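Long-range contact in glucose-6-phosphate isomerase like protein (Thermus thermophilus, PDB 1WIW), which probably interconverts phosphorylated sugars as a glucose-6-phosphate and mannose-6-phosphate isomerase of the PGI/PMI family: residues A134-P144 / A257-Y268. Residues are numbered along the deposited sequence; the frame is centred on the assembly and turned at random.
Sequences ALLEERRRLGP and ALWYRMAWTAYY
Leu135 and Ala257 bring the two backbones closest, their CA atoms 5.5 Å apart, where helix 125-139 meets helix 251-272. The short helical axes run in the same general sense and cross at -34°; the chain then runs on to Gly143 and Pro144 in a loop beside the second helix. Leu135 lays CG over one face of the Tyr260 ring in a CH-pi contact, 4.1 Å from the ring centroid, while its CD1 rests on Ala257. With CG anti to the backbone N (chi1 -175°), the Tyr260 ring lies against Leu135, with CB of Glu138 at its edge; its hydroxyl bonds Leu21 O and accepts a weak bond from Trp264 NE1. Arg261 grips Glu138 side-on in a salt bridge: NE reaches OE1 at 2.9 Å and NH1 takes the syn lone pair of OE2 at 2.8 Å, although the guanidinium and carboxylate planes are turned 46° apart. Thr247 also bonds OE2, which helps fix the carboxylate. Further on, Leu142 sets CB over the five-membered ring of Trp264, 3.8 Å from its centroid, and Pro144 CD comes within 3.8 Å of CH2 on the six-membered ring. A serine replacing Trp264 would probably open a gap beneath Leu142 and Pro144 and deprive the Tyr260 hydroxyl of its weak indole donor. Tyr268 OH donates to Leu142 O, 2.6 Å away, and Asn151 supplies a second donor, so two side chains hold this carbonyl of a buried residue. Helix 17-23 packs against Trp264, and helix 152-160 against Arg261 and Tyr268. In this two-SIS-domain protein, the contact packs the second helix after the first parallel sheet, and the segment following it, on the long helix after the last strand of the second sheet.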
loop_
_atom_site.group_PDB
_atom_site.type_symbol
_atom_site.label_atom_id
_atom_site.label_comp_id
_atom_site.label_asym_id
_atom_site.label_seq_id
_atom_site.Cartn_x
_atom_site.Cartn_y
_atom_site.Cartn_z
ATOM N N ALA B 134 -4.683 19.790 -17.400
ATOM C CA ALA B 134 -5.288 18.465 -17.431
ATOM C C ALA B 134 -6.551 18.413 -16.566
ATOM O O ALA B 134 -7.572 17.853 -16.971
ATOM C CB ALA B 134 -4.279 17.429 -16.953
ATOM N N LEU B 135 -6.487 18.998 -15.374
ATOM C CA LEU B 135 -7.647 18.995 -14.495
ATOM C C LEU B 135 -8.777 19.855 -15.049
ATOM O O LEU B 135 -9.944 19.508 -14.896
ATOM C CB LEU B 135 -7.264 19.460 -13.084
ATOM C CG LEU B 135 -6.898 18.323 -12.111
ATOM C CD1 LEU B 135 -5.750 17.496 -12.668
ATOM C CD2 LEU B 135 -6.519 18.910 -10.750
ATOM N N LEU B 136 -8.440 20.965 -15.700
ATOM C CA LEU B 136 -9.474 21.829 -16.265
ATOM C C LEU B 136 -10.147 21.113 -17.434
ATOM O O LEU B 136 -11.346 21.273 -17.663
ATOM C CB LEU B 136 -8.878 23.163 -16.727
ATOM C CG LEU B 136 -8.372 24.117 -15.637
ATOM C CD1 LEU B 136 -7.702 25.308 -16.305
ATOM C CD2 LEU B 136 -9.529 24.582 -14.747
ATOM N N GLU B 137 -9.378 20.316 -18.172
ATOM C CA GLU B 137 -9.941 19.570 -19.288
ATOM C C GLU B 137 -10.884 18.516 -18.711
ATOM O O GLU B 137 -12.027 18.385 -19.151
ATOM C CB GLU B 137 -8.822 18.911 -20.114
ATOM C CG GLU B 137 -9.315 18.135 -21.335
ATOM C CD GLU B 137 -8.275 18.039 -22.446
ATOM O OE1 GLU B 137 -7.855 19.097 -22.972
ATOM O OE2 GLU B 137 -7.872 16.910 -22.805
ATOM N N GLU B 138 -10.402 17.785 -17.708
ATOM C CA GLU B 138 -11.183 16.743 -17.042
ATOM C C GLU B 138 -12.503 17.292 -16.526
ATOM O O GLU B 138 -13.561 16.708 -16.748
ATOM C CB GLU B 138 -10.404 16.168 -15.852
ATOM C CG GLU B 138 -9.480 14.999 -16.165
ATOM C CD GLU B 138 -10.239 13.773 -16.631
ATOM O OE1 GLU B 138 -11.299 13.469 -16.046
ATOM O OE2 GLU B 138 -9.771 13.104 -17.573
ATOM N N ARG B 139 -12.416 18.418 -15.824
ATOM C CA ARG B 139 -13.570 19.086 -15.234
ATOM C C ARG B 139 -14.746 19.313 -16.187
ATOM O O ARG B 139 -15.905 19.285 -15.768
ATOM C CB ARG B 139 -13.133 20.433 -14.643
ATOM C CG ARG B 139 -14.282 21.292 -14.164
ATOM C CD ARG B 139 -14.139 22.725 -14.653
ATOM N NE ARG B 139 -13.537 23.588 -13.648
ATOM C CZ ARG B 139 -13.388 24.901 -13.785
ATOM N NH1 ARG B 139 -12.835 25.607 -12.812
ATOM N NH2 ARG B 139 -13.780 25.508 -14.897
ATOM N N ARG B 140 -14.450 19.541 -17.462
ATOM C CA ARG B 140 -15.494 19.794 -18.457
ATOM C C ARG B 140 -16.589 18.734 -18.543
ATOM O O ARG B 140 -17.743 19.059 -18.805
ATOM C CB ARG B 140 -14.876 19.962 -19.848
ATOM C CG ARG B 140 -13.937 21.153 -19.977
ATOM C CD ARG B 140 -13.222 21.126 -21.323
ATOM N NE ARG B 140 -12.114 22.076 -21.378
ATOM C CZ ARG B 140 -11.164 22.055 -22.307
ATOM N NH1 ARG B 140 -10.189 22.955 -22.286
ATOM N NH2 ARG B 140 -11.185 21.128 -23.258
ATOM N N ARG B 141 -16.234 17.474 -18.324
ATOM C CA ARG B 141 -17.210 16.390 -18.421
ATOM C C ARG B 141 -17.563 15.731 -17.093
ATOM O O ARG B 141 -18.298 14.745 -17.073
ATOM C CB ARG B 141 -16.686 15.314 -19.382
ATOM C CG ARG B 141 -16.398 15.821 -20.792
ATOM C CD ARG B 141 -15.630 14.793 -21.621
ATOM N NE ARG B 141 -16.434 13.626 -21.979
ATOM C CZ ARG B 141 -17.479 13.660 -22.802
ATOM N NH1 ARG B 141 -18.152 12.551 -23.075
ATOM N NH2 ARG B 141 -17.851 14.807 -23.352
ATOM N N LEU B 142 -17.070 16.278 -15.988
ATOM C CA LEU B 142 -17.320 15.670 -14.679
ATOM C C LEU B 142 -18.344 16.348 -13.773
ATOM O O LEU B 142 -18.766 15.770 -12.773
ATOM C CB LEU B 142 -15.997 15.547 -13.919
ATOM C CG LEU B 142 -14.867 14.792 -14.627
ATOM C CD1 LEU B 142 -13.637 14.797 -13.741
ATOM C CD2 LEU B 142 -15.301 13.358 -14.944
ATOM N N GLY B 143 -18.739 17.568 -14.116
ATOM C CA GLY B 143 -19.694 18.285 -13.289
ATOM C C GLY B 143 -21.091 17.690 -13.247
ATOM O O GLY B 143 -21.490 16.967 -14.159
ATOM N N PRO B 144 -21.863 17.998 -12.195
ATOM C CA PRO B 144 -23.230 17.515 -11.986
ATOM C C PRO B 144 -24.170 17.826 -13.150
ATOM O O PRO B 144 -25.120 17.082 -13.402
ATOM C CB PRO B 144 -23.658 18.229 -10.704
ATOM C CG PRO B 144 -22.374 18.428 -9.980
ATOM C CD PRO B 144 -21.449 18.870 -11.081
ATOM N N ALA B 257 -4.605 13.903 -13.019
ATOM C CA ALA B 257 -5.868 13.872 -13.755
ATOM C C ALA B 257 -6.652 12.633 -13.345
ATOM O O ALA B 257 -7.869 12.687 -13.179
ATOM C CB ALA B 257 -5.612 13.857 -15.264
ATOM N N LEU B 258 -5.954 11.512 -13.185
ATOM C CA LEU B 258 -6.608 10.274 -12.767
ATOM C C LEU B 258 -7.151 10.484 -11.358
ATOM O O LEU B 258 -8.300 10.163 -11.070
ATOM C CB LEU B 258 -5.615 9.106 -12.770
ATOM C CG LEU B 258 -5.227 8.515 -14.131
ATOM C CD1 LEU B 258 -4.027 7.596 -13.968
ATOM C CD2 LEU B 258 -6.409 7.758 -14.734
ATOM N N TRP B 259 -6.310 11.021 -10.481
ATOM C CA TRP B 259 -6.699 11.294 -9.098
ATOM C C TRP B 259 -7.947 12.186 -9.054
ATOM O O TRP B 259 -8.881 11.918 -8.300
ATOM C CB TRP B 259 -5.539 11.982 -8.371
ATOM C CG TRP B 259 -5.848 12.402 -6.962
ATOM C CD1 TRP B 259 -5.768 11.636 -5.836
ATOM C CD2 TRP B 259 -6.301 13.693 -6.540
ATOM N NE1 TRP B 259 -6.145 12.373 -4.733
ATOM C CE2 TRP B 259 -6.479 13.638 -5.141
ATOM C CE3 TRP B 259 -6.573 14.894 -7.213
ATOM C CZ2 TRP B 259 -6.923 14.743 -4.393
ATOM C CZ3 TRP B 259 -7.013 15.995 -6.470
ATOM C CH2 TRP B 259 -7.184 15.907 -5.075
ATOM N N TYR B 260 -7.955 13.247 -9.860
ATOM C CA TYR B 260 -9.085 14.182 -9.904
ATOM C C TYR B 260 -10.376 13.509 -10.385
ATOM O O TYR B 260 -11.442 13.712 -9.802
ATOM C CB TYR B 260 -8.751 15.365 -10.818
ATOM C CG TYR B 260 -9.796 16.474 -10.849
ATOM C CD1 TYR B 260 -10.093 17.215 -9.703
ATOM C CD2 TYR B 260 -10.446 16.811 -12.034
ATOM C CE1 TYR B 260 -11.009 18.271 -9.735
ATOM C CE2 TYR B 260 -11.373 17.870 -12.079
ATOM C CZ TYR B 260 -11.643 18.594 -10.928
ATOM O OH TYR B 260 -12.529 19.651 -10.966
ATOM N N ARG B 261 -10.292 12.714 -11.446
ATOM C CA ARG B 261 -11.487 12.034 -11.944
ATOM C C ARG B 261 -12.016 11.050 -10.897
ATOM O O ARG B 261 -13.220 10.818 -10.803
ATOM C CB ARG B 261 -11.190 11.284 -13.246
ATOM C CG ARG B 261 -12.407 10.537 -13.780
ATOM C CD ARG B 261 -12.112 9.749 -15.048
ATOM N NE ARG B 261 -11.758 10.605 -16.173
ATOM C CZ ARG B 261 -11.850 10.228 -17.447
ATOM N NH1 ARG B 261 -11.508 11.062 -18.421
ATOM N NH2 ARG B 261 -12.302 9.018 -17.745
HETATM N N MSE B 262 -11.115 10.460 -10.117
HETATM C CA MSE B 262 -11.539 9.526 -9.078
HETATM C C MSE B 262 -12.174 10.271 -7.901
HETATM O O MSE B 262 -13.051 9.737 -7.227
HETATM C CB MSE B 262 -10.360 8.679 -8.595
HETATM C CG MSE B 262 -9.857 7.695 -9.645
HETATM SE SE MSE B 262 -11.222 6.412 -10.228
HETATM C CE MSE B 262 -10.205 4.813 -9.995
ATOM N N ALA B 263 -11.737 11.501 -7.646
ATOM C CA ALA B 263 -12.328 12.276 -6.554
ATOM C C ALA B 263 -13.786 12.521 -6.929
ATOM O O ALA B 263 -14.686 12.363 -6.107
ATOM C CB ALA B 263 -11.595 13.602 -6.371
ATOM N N TRP B 264 -14.009 12.905 -8.183
ATOM C CA TRP B 264 -15.360 13.137 -8.680
ATOM C C TRP B 264 -16.169 11.841 -8.650
ATOM O O TRP B 264 -17.351 11.844 -8.313
ATOM C CB TRP B 264 -15.317 13.667 -10.119
ATOM C CG TRP B 264 -15.312 15.169 -10.220
ATOM C CD1 TRP B 264 -14.288 15.959 -10.648
ATOM C CD2 TRP B 264 -16.398 16.052 -9.907
ATOM N NE1 TRP B 264 -14.666 17.284 -10.626
ATOM C CE2 TRP B 264 -15.956 17.369 -10.173
ATOM C CE3 TRP B 264 -17.703 15.858 -9.427
ATOM C CZ2 TRP B 264 -16.773 18.491 -9.975
ATOM C CZ3 TRP B 264 -18.520 16.978 -9.230
ATOM C CH2 TRP B 264 -18.049 18.276 -9.505
ATOM N N THR B 265 -15.528 10.731 -9.009
ATOM C CA THR B 265 -16.207 9.442 -9.026
ATOM C C THR B 265 -16.646 9.083 -7.604
ATOM O O THR B 265 -17.785 8.677 -7.383
ATOM C CB THR B 265 -15.278 8.345 -9.592
ATOM O OG1 THR B 265 -14.918 8.681 -10.940
ATOM C CG2 THR B 265 -15.970 6.985 -9.577
ATOM N N ALA B 266 -15.735 9.250 -6.649
ATOM C CA ALA B 266 -16.021 8.965 -5.249
ATOM C C ALA B 266 -17.171 9.853 -4.772
ATOM O O ALA B 266 -18.009 9.420 -3.985
ATOM C CB ALA B 266 -14.778 9.215 -4.402
ATOM N N TYR B 267 -17.198 11.095 -5.256
ATOM C CA TYR B 267 -18.248 12.053 -4.900
ATOM C C TYR B 267 -19.615 11.506 -5.307
ATOM O O TYR B 267 -20.554 11.469 -4.500
ATOM C CB TYR B 267 -18.007 13.390 -5.615
ATOM C CG TYR B 267 -19.133 14.402 -5.458
ATOM C CD1 TYR B 267 -19.261 15.170 -4.297
ATOM C CD2 TYR B 267 -20.094 14.557 -6.455
ATOM C CE1 TYR B 267 -20.329 16.070 -4.134
ATOM C CE2 TYR B 267 -21.164 15.449 -6.303
ATOM C CZ TYR B 267 -21.278 16.198 -5.143
ATOM O OH TYR B 267 -22.356 17.048 -4.990
ATOM N N TYR B 268 -19.721 11.098 -6.570
ATOM C CA TYR B 268 -20.965 10.544 -7.097
ATOM C C TYR B 268 -21.344 9.219 -6.435
ATOM O O TYR B 268 -22.526 8.944 -6.235
ATOM C CB TYR B 268 -20.865 10.370 -8.618
ATOM C CG TYR B 268 -20.872 11.689 -9.362
ATOM C CD1 TYR B 268 -19.824 12.042 -10.218
ATOM C CD2 TYR B 268 -21.913 12.609 -9.175
ATOM C CE1 TYR B 268 -19.807 13.291 -10.871
ATOM C CE2 TYR B 268 -21.907 13.853 -9.819
ATOM C CZ TYR B 268 -20.852 14.188 -10.661
ATOM O OH TYR B 268 -20.826 15.432 -11.259
#